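Local coordinates for protein glycosyltransferase (Streptomyces viridochromogenes, PDB 2IV3) that binds UDP and is probably a GT-B-type glycosyltransferase that transfers a sugar from a nucleotide-activated donor, at residues L8-L13 / G30-V35; E162-F167 / R190-G195. All coordinates share one frame; numbering follows the deposited sequence.

Interactions 1 and 2 sit in two separate six-stranded parallel sheets that share the strand order 3-2-1-4-5-6, the pair of Rossmann-like halves expected of a GT-B glycosyltransferase. Each involves the first strand of its half: interaction 1 sets the end of strand 5-9 against the start of helix 32-45, the helix that follows it, whereas interaction 2 pairs the first strand, 165-168, directly with the second, 191-194. Their centres are about 25 Å apart and their nearest atoms about 9 Å, so they do not touch. UDP reaches both. Gly30 and Trp34 of interaction 1 meet its ribose, and Gly195 of interaction 2 meets uracil O4; Tyr29, Val220, Arg225, Thr256 and Glu260 add hydrogen bonds.

Interaction 1 of 2, residues L8-L13 / G30-V35; sequences LVNIPL and GGIQWV. With UDP (uridine-5'-diphosphate), chain E.
Asn10 lays its carboxamide against the bent aliphatic part of Gln33, with OD1 3.4 Å from Gln33 CG, and this is the tight, buried part of the contact. The two amide planes are turned 54° from each other, and the amides do not bond directly. Asn10 OD1 is buried here without a polar partner, while ND2 is bonded to Gly54 O and, at 3.0 Å, to a water. That water also accepts from Gln33 NE2 (2.8 Å) and donates to Ile11 O, so it joins the polar ends across the interface. The contact brings the loop just after strand 5-9 back against the first turn of helix 32-45, the strand and helix of a beta-alpha-beta unit in a Rossmann-like domain. Here the glycine-containing turn before the helix meets UDP: Gly30 N gives a weak hydrogen bond to the ribose O4' (3.3 Å), and Trp34 CD1 lies 3.4 Å from O3'. The other side is looser and partly exposed. Ile11 and Ile32 cross at about a right angle, CD1 to CD1 at 3.8 Å. With Ile11 CG1 anti to its backbone N (chi1 -172°), CG2 is left to face Gln33 NE2 at 3.7 Å. Leu13 adds little more than its CD1, 3.6 Å from that same NE2. Thr243 of the second subunit packs on Ile11 and Leu13.

Interaction 2 of 2, residues E162-F167 / R190-G195; sequences EDFLLF and RLVLAG. With UDP (uridine-5'-diphosphate), chain E.
Leu165 and Leu191, Leu166 and Val192, and Phe167 and Leu193 stand as three parallel bridges between strands whose axes are 4.6 Å apart and inclined by 20°. Four backbone hydrogen bonds carry the pairing, and they alternate in direction as parallel strands require. Leu165 N donates to Arg190 O and Val192 N to Leu165 O; Phe167 N then reaches Val192 O at 2.8 Å, an almost straight bond. The last, from Ala194 N to Phe167 O, is also 2.8 Å long, but its donor is tilted 29° out of the carbonyl plane. Two CA-H...O contacts reinforce the ladder, from Leu191 CA to Leu165 O and from Leu166 CA to Val192 O.

Apolar packing divides between the two faces. On that of Leu166 and Val192, Val192 CG2 sits over one face of the Phe164 ring, 3.9 Å from its centroid, in a CH-pi contact offset toward the rim. Phe164 CG stands between its backbone N and carbonyl carbon (chi1 72°), which turns a ring face to this methyl. Leu166 CD1 presses on Val192 CG1 at 3.4 Å, closer than normal carbon contact. On the other face Leu191 CD1 lies 4.0 Å from Leu165 CB and also touches Phe167 CB, while the side chains of Phe167 and Leu193 run side by side, CD2 to CD2 at 4.1 Å.

Beyond the strand end, Gly195 CA approaches uracil O4 of UDP to 3.3 Å.

Helix 177-187, the connection of this beta-alpha-beta unit, covers Leu165, Phe167 and Leu191, helix 222-231 packs on Phe164 and Leu166, and strands 234-237 and 214-218 flank the pair.

Interaction 1 of 2, residues L8-L13 / G30-V35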
loop_
_atom_site.group_PDB
_atom_site.type_symbol
_atom_site.label_atom_id
_atom_site.label_comp_id
_atom_site.label_asym_id
_atom_site.label_seq_id
_atom_site.Cartn_x
_atom_site.Cartn_y
_atom_site.Cartn_z
ATOM N N LEU A 8 -1.135 -22.135 -8.922
ATOM C CA LEU A 8 -0.562 -20.813 -9.002
ATOM C C LEU A 8 -1.560 -19.775 -8.528
ATOM O O LEU A 8 -2.554 -19.521 -9.206
ATOM C CB LEU A 8 -0.177 -20.472 -10.457
ATOM C CG LEU A 8 1.153 -20.989 -11.022
ATOM C CD1 LEU A 8 1.391 -20.332 -12.391
ATOM C CD2 LEU A 8 2.357 -20.755 -10.034
ATOM N N VAL A 9 -1.268 -19.145 -7.391
ATOM C CA VAL A 9 -2.211 -18.202 -6.836
ATOM C C VAL A 9 -1.913 -16.769 -7.282
ATOM O O VAL A 9 -0.939 -16.146 -6.849
ATOM C CB VAL A 9 -2.324 -18.342 -5.342
ATOM C CG1 VAL A 9 -3.391 -17.426 -4.800
ATOM C CG2 VAL A 9 -2.668 -19.817 -4.967
ATOM N N ASN A 10 -2.747 -16.270 -8.183
ATOM C CA ASN A 10 -2.650 -14.910 -8.633
ATOM C C ASN A 10 -3.091 -14.092 -7.440
ATOM O O ASN A 10 -3.543 -14.662 -6.447
ATOM C CB ASN A 10 -3.644 -14.714 -9.783
ATOM C CG ASN A 10 -3.669 -13.309 -10.305
ATOM O OD1 ASN A 10 -2.625 -12.700 -10.510
ATOM N ND2 ASN A 10 -4.862 -12.783 -10.540
ATOM N N ILE A 11 -2.945 -12.772 -7.544
ATOM C CA ILE A 11 -3.517 -11.830 -6.630
ATOM C C ILE A 11 -4.974 -11.632 -7.000
ATOM O O ILE A 11 -5.280 -11.038 -8.058
ATOM C CB ILE A 11 -2.720 -10.471 -6.617
ATOM C CG1 ILE A 11 -3.237 -9.558 -5.489
ATOM C CG2 ILE A 11 -2.695 -9.795 -7.980
ATOM C CD1 ILE A 11 -2.455 -8.306 -5.281
ATOM N N PRO A 12 -5.896 -12.115 -6.124
ATOM C CA PRO A 12 -7.314 -11.968 -6.423
ATOM C C PRO A 12 -7.854 -10.531 -6.289
ATOM O O PRO A 12 -7.964 -9.988 -5.193
ATOM C CB PRO A 12 -7.997 -12.934 -5.438
ATOM C CG PRO A 12 -6.958 -13.424 -4.521
ATOM C CD PRO A 12 -5.665 -12.800 -4.833
ATOM N N LEU A 13 -8.242 -9.964 -7.420
ATOM C CA LEU A 13 -8.661 -8.568 -7.501
ATOM C C LEU A 13 -9.788 -8.430 -8.509
ATOM O O LEU A 13 -9.743 -8.994 -9.596
ATOM C CB LEU A 13 -7.495 -7.644 -7.934
ATOM C CG LEU A 13 -6.195 -7.565 -7.115
ATOM C CD1 LEU A 13 -5.165 -6.796 -7.923
ATOM C CD2 LEU A 13 -6.379 -6.929 -5.743
ATOM N N GLY A 30 -1.422 -4.349 -14.543
ATOM C CA GLY A 30 -1.254 -5.318 -13.470
ATOM C C GLY A 30 -0.046 -6.167 -13.796
ATOM O O GLY A 30 -0.035 -6.828 -14.845
ATOM N N GLY A 31 0.960 -6.172 -12.913
ATOM C CA GLY A 31 2.240 -6.860 -13.174
ATOM C C GLY A 31 2.458 -8.178 -12.461
ATOM O O GLY A 31 3.276 -9.012 -12.898
ATOM N N ILE A 32 1.763 -8.367 -11.341
ATOM C CA ILE A 32 1.699 -9.671 -10.744
ATOM C C ILE A 32 1.002 -10.625 -11.694
ATOM O O ILE A 32 1.372 -11.787 -11.802
ATOM C CB ILE A 32 0.943 -9.662 -9.432
ATOM C CG1 ILE A 32 1.679 -8.770 -8.403
ATOM C CG2 ILE A 32 0.782 -11.101 -8.946
ATOM C CD1 ILE A 32 0.776 -8.256 -7.253
ATOM N N GLN A 33 -0.016 -10.128 -12.376
ATOM C CA GLN A 33 -0.831 -10.946 -13.236
ATOM C C GLN A 33 -0.036 -11.377 -14.489
ATOM O O GLN A 33 -0.258 -12.457 -15.013
ATOM C CB GLN A 33 -2.125 -10.176 -13.599
ATOM C CG GLN A 33 -3.127 -9.933 -12.436
ATOM C CD GLN A 33 -2.997 -8.544 -11.754
ATOM O OE1 GLN A 33 -1.992 -7.839 -11.899
ATOM N NE2 GLN A 33 -4.028 -8.160 -11.005
ATOM N N TRP A 34 0.865 -10.513 -14.969
ATOM C CA TRP A 34 1.850 -10.832 -16.012
ATOM C C TRP A 34 2.969 -11.782 -15.523
ATOM O O TRP A 34 3.270 -12.807 -16.151
ATOM C CB TRP A 34 2.428 -9.537 -16.622
ATOM C CG TRP A 34 1.616 -9.008 -17.788
ATOM C CD1 TRP A 34 0.943 -7.821 -17.859
ATOM C CD2 TRP A 34 1.376 -9.678 -19.038
ATOM N NE1 TRP A 34 0.281 -7.719 -19.069
ATOM C CE2 TRP A 34 0.564 -8.823 -19.825
ATOM C CE3 TRP A 34 1.785 -10.912 -19.578
ATOM C CZ2 TRP A 34 0.137 -9.176 -21.110
ATOM C CZ3 TRP A 34 1.377 -11.255 -20.860
ATOM C CH2 TRP A 34 0.564 -10.388 -21.617
ATOM N N VAL A 35 3.575 -11.477 -14.391
ATOM C CA VAL A 35 4.567 -12.425 -13.840
ATOM C C VAL A 35 3.999 -13.834 -13.931
ATOM O O VAL A 35 4.647 -14.725 -14.477
ATOM C CB VAL A 35 4.961 -12.106 -12.390
ATOM C CG1 VAL A 35 5.805 -13.293 -11.773
ATOM C CG2 VAL A 35 5.741 -10.818 -12.368
HETATM N N1 UDP E . 0.569 -1.762 -17.576
HETATM C C2 UDP E . -0.378 -1.956 -18.598
HETATM N N3 UDP E . -1.022 -0.880 -19.109
HETATM C C4 UDP E . -0.769 0.351 -18.657
HETATM C C5 UDP E . 0.154 0.575 -17.656
HETATM C C6 UDP E . 0.816 -0.530 -17.118
HETATM O O2 UDP E . -0.616 -3.113 -19.022
HETATM O O4 UDP E . -1.342 1.312 -19.142
HETATM C "C1'" UDP E . 1.267 -2.926 -16.990
HETATM C "C2'" UDP E . 2.757 -3.069 -17.313
HETATM O "O2'" UDP E . 3.076 -3.684 -18.554
HETATM C "C3'" UDP E . 3.229 -3.991 -16.210
HETATM C "C4'" UDP E . 2.407 -3.488 -15.028
HETATM O "O4'" UDP E . 1.283 -2.753 -15.573
HETATM O "O3'" UDP E . 2.917 -5.341 -16.564
HETATM C "C5'" UDP E . 3.252 -2.502 -14.252
HETATM O "O5'" UDP E . 3.861 -3.235 -13.222
HETATM P PA UDP E . 5.247 -2.762 -12.550
HETATM O O1A UDP E . 5.845 -3.884 -11.644
HETATM O O2A UDP E . 6.297 -2.251 -13.547
HETATM O O3A UDP E . 4.815 -1.535 -11.614
HETATM P PB UDP E . 3.867 -1.752 -10.316
HETATM O O1B UDP E . 4.724 -1.809 -9.028
HETATM O O2B UDP E . 3.036 -3.161 -10.509
HETATM O O3B UDP E . 2.836 -0.624 -10.278
HETATM O O HOH W 1 -5.939 -10.036 -10.238
#

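Interaction 2 of 2, residues E162-F167 / R190-G195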
loop_
_atom_site.group_PDB
_atom_site.type_symbol
_atom_site.label_atom_id
_atom_site.label_comp_id
_atom_site.label_asym_id
_atom_site.label_seq_id
_atom_site.Cartn_x
_atom_site.Cartn_y
_atom_site.Cartn_z
ATOM N N GLU A 162 9.611 4.389 -33.175
ATOM C CA GLU A 162 9.111 5.777 -33.230
ATOM C C GLU A 162 10.030 6.624 -32.372
ATOM O O GLU A 162 10.877 6.083 -31.653
ATOM C CB GLU A 162 7.675 5.902 -32.703
ATOM C CG GLU A 162 6.619 5.057 -33.367
ATOM C CD GLU A 162 6.086 5.672 -34.615
ATOM O OE1 GLU A 162 5.736 6.882 -34.591
ATOM O OE2 GLU A 162 6.014 4.949 -35.644
ATOM N N ASP A 163 9.841 7.940 -32.445
ATOM C CA ASP A 163 10.682 8.927 -31.766
ATOM C C ASP A 163 10.486 8.966 -30.256
ATOM O O ASP A 163 11.284 9.589 -29.550
ATOM C CB ASP A 163 10.318 10.342 -32.246
ATOM C CG ASP A 163 10.790 10.658 -33.650
ATOM O OD1 ASP A 163 11.475 9.824 -34.301
ATOM O OD2 ASP A 163 10.459 11.784 -34.101
ATOM N N PHE A 164 9.395 8.384 -29.756
ATOM C CA PHE A 164 8.900 8.737 -28.419
ATOM C C PHE A 164 9.464 7.914 -27.268
ATOM O O PHE A 164 9.912 6.766 -27.439
ATOM C CB PHE A 164 7.359 8.754 -28.399
ATOM C CG PHE A 164 6.725 7.374 -28.462
ATOM C CD1 PHE A 164 6.717 6.543 -27.342
ATOM C CD2 PHE A 164 6.129 6.922 -29.633
ATOM C CE1 PHE A 164 6.134 5.275 -27.392
ATOM C CE2 PHE A 164 5.544 5.662 -29.698
ATOM C CZ PHE A 164 5.546 4.844 -28.581
ATOM N N LEU A 165 9.442 8.522 -26.089
ATOM C CA LEU A 165 9.812 7.837 -24.866
ATOM C C LEU A 165 8.549 7.356 -24.163
ATOM O O LEU A 165 7.500 7.947 -24.310
ATOM C CB LEU A 165 10.599 8.780 -23.959
ATOM C CG LEU A 165 11.868 9.397 -24.548
ATOM C CD1 LEU A 165 12.372 10.484 -23.647
ATOM C CD2 LEU A 165 12.928 8.340 -24.742
ATOM N N LEU A 166 8.645 6.288 -23.390
ATOM C CA LEU A 166 7.433 5.626 -22.949
ATOM C C LEU A 166 7.445 5.376 -21.461
ATOM O O LEU A 166 8.419 4.856 -20.923
ATOM C CB LEU A 166 7.213 4.317 -23.720
ATOM C CG LEU A 166 5.911 3.539 -23.446
ATOM C CD1 LEU A 166 4.688 4.356 -23.766
ATOM C CD2 LEU A 166 5.864 2.256 -24.226
ATOM N N PHE A 167 6.359 5.789 -20.810
ATOM C CA PHE A 167 6.078 5.429 -19.434
ATOM C C PHE A 167 4.901 4.481 -19.456
ATOM O O PHE A 167 3.885 4.711 -20.139
ATOM C CB PHE A 167 5.784 6.663 -18.554
ATOM C CG PHE A 167 5.548 6.333 -17.076
ATOM C CD1 PHE A 167 6.571 6.497 -16.130
ATOM C CD2 PHE A 167 4.302 5.896 -16.632
ATOM C CE1 PHE A 167 6.356 6.215 -14.761
ATOM C CE2 PHE A 167 4.075 5.600 -15.284
ATOM C CZ PHE A 167 5.100 5.766 -14.338
ATOM N N ARG A 190 9.102 13.405 -26.679
ATOM C CA ARG A 190 7.770 13.318 -26.108
ATOM C C ARG A 190 7.730 12.200 -25.092
ATOM O O ARG A 190 8.443 11.208 -25.247
ATOM C CB ARG A 190 6.725 13.087 -27.197
ATOM C CG ARG A 190 6.474 14.334 -28.077
ATOM C CD ARG A 190 5.896 15.536 -27.272
ATOM N NE ARG A 190 6.269 16.840 -27.841
ATOM C CZ ARG A 190 7.357 17.540 -27.499
ATOM N NH1 ARG A 190 8.215 17.089 -26.579
ATOM N NH2 ARG A 190 7.591 18.707 -28.076
ATOM N N LEU A 191 6.922 12.356 -24.037
ATOM C CA LEU A 191 6.697 11.245 -23.112
ATOM C C LEU A 191 5.300 10.697 -23.282
ATOM O O LEU A 191 4.323 11.306 -22.822
ATOM C CB LEU A 191 6.940 11.627 -21.644
ATOM C CG LEU A 191 6.814 10.384 -20.750
ATOM C CD1 LEU A 191 7.863 9.259 -21.063
ATOM C CD2 LEU A 191 6.790 10.700 -19.244
ATOM N N VAL A 192 5.200 9.564 -23.967
ATOM C CA VAL A 192 3.938 8.851 -23.999
ATOM C C VAL A 192 3.716 8.282 -22.608
ATOM O O VAL A 192 4.498 7.471 -22.125
ATOM C CB VAL A 192 3.876 7.766 -25.080
ATOM C CG1 VAL A 192 2.649 6.881 -24.869
ATOM C CG2 VAL A 192 3.799 8.407 -26.427
ATOM N N LEU A 193 2.658 8.758 -21.967
ATOM C CA LEU A 193 2.385 8.543 -20.555
ATOM C C LEU A 193 1.271 7.528 -20.468
ATOM O O LEU A 193 0.106 7.869 -20.363
ATOM C CB LEU A 193 1.933 9.877 -19.935
ATOM C CG LEU A 193 2.082 10.149 -18.429
ATOM C CD1 LEU A 193 1.179 11.316 -18.053
ATOM C CD2 LEU A 193 1.747 8.948 -17.568
ATOM N N ALA A 194 1.619 6.257 -20.553
ATOM C CA ALA A 194 0.577 5.244 -20.611
ATOM C C ALA A 194 0.304 4.673 -19.226
ATOM O O ALA A 194 1.215 4.300 -18.524
ATOM C CB ALA A 194 0.949 4.164 -21.616
ATOM N N GLY A 195 -0.953 4.650 -18.806
ATOM C CA GLY A 195 -1.247 4.147 -17.450
ATOM C C GLY A 195 -2.393 4.822 -16.720
ATOM O O GLY A 195 -2.834 5.922 -17.112
HETATM N N1 UDP E . 0.569 -1.762 -17.576
HETATM C C2 UDP E . -0.378 -1.956 -18.598
HETATM N N3 UDP E . -1.022 -0.880 -19.109
HETATM C C4 UDP E . -0.769 0.351 -18.657
HETATM C C5 UDP E . 0.154 0.575 -17.656
HETATM C C6 UDP E . 0.816 -0.530 -17.118
HETATM O O2 UDP E . -0.616 -3.113 -19.022
HETATM O O4 UDP E . -1.342 1.312 -19.142
HETATM C "C1'" UDP E . 1.267 -2.926 -16.990
HETATM C "C2'" UDP E . 2.757 -3.069 -17.313
HETATM O "O2'" UDP E . 3.076 -3.684 -18.554
HETATM C "C3'" UDP E . 3.229 -3.991 -16.210
HETATM C "C4'" UDP E . 2.407 -3.488 -15.028
HETATM O "O4'" UDP E . 1.283 -2.753 -15.573
HETATM O "O3'" UDP E . 2.917 -5.341 -16.564
HETATM C "C5'" UDP E . 3.252 -2.502 -14.252
HETATM O "O5'" UDP E . 3.861 -3.235 -13.222
HETATM P PA UDP E . 5.247 -2.762 -12.550
HETATM O O1A UDP E . 5.845 -3.884 -11.644
HETATM O O2A UDP E . 6.297 -2.251 -13.547
HETATM O O3A UDP E . 4.815 -1.535 -11.614
HETATM P PB UDP E . 3.867 -1.752 -10.316
HETATM O O1B UDP E . 4.724 -1.809 -9.028
HETATM O O2B UDP E . 3.036 -3.161 -10.509
HETATM O O3B UDP E . 2.836 -0.624 -10.278
HETATM O O HOH W 2 9.552 12.610 -29.357
#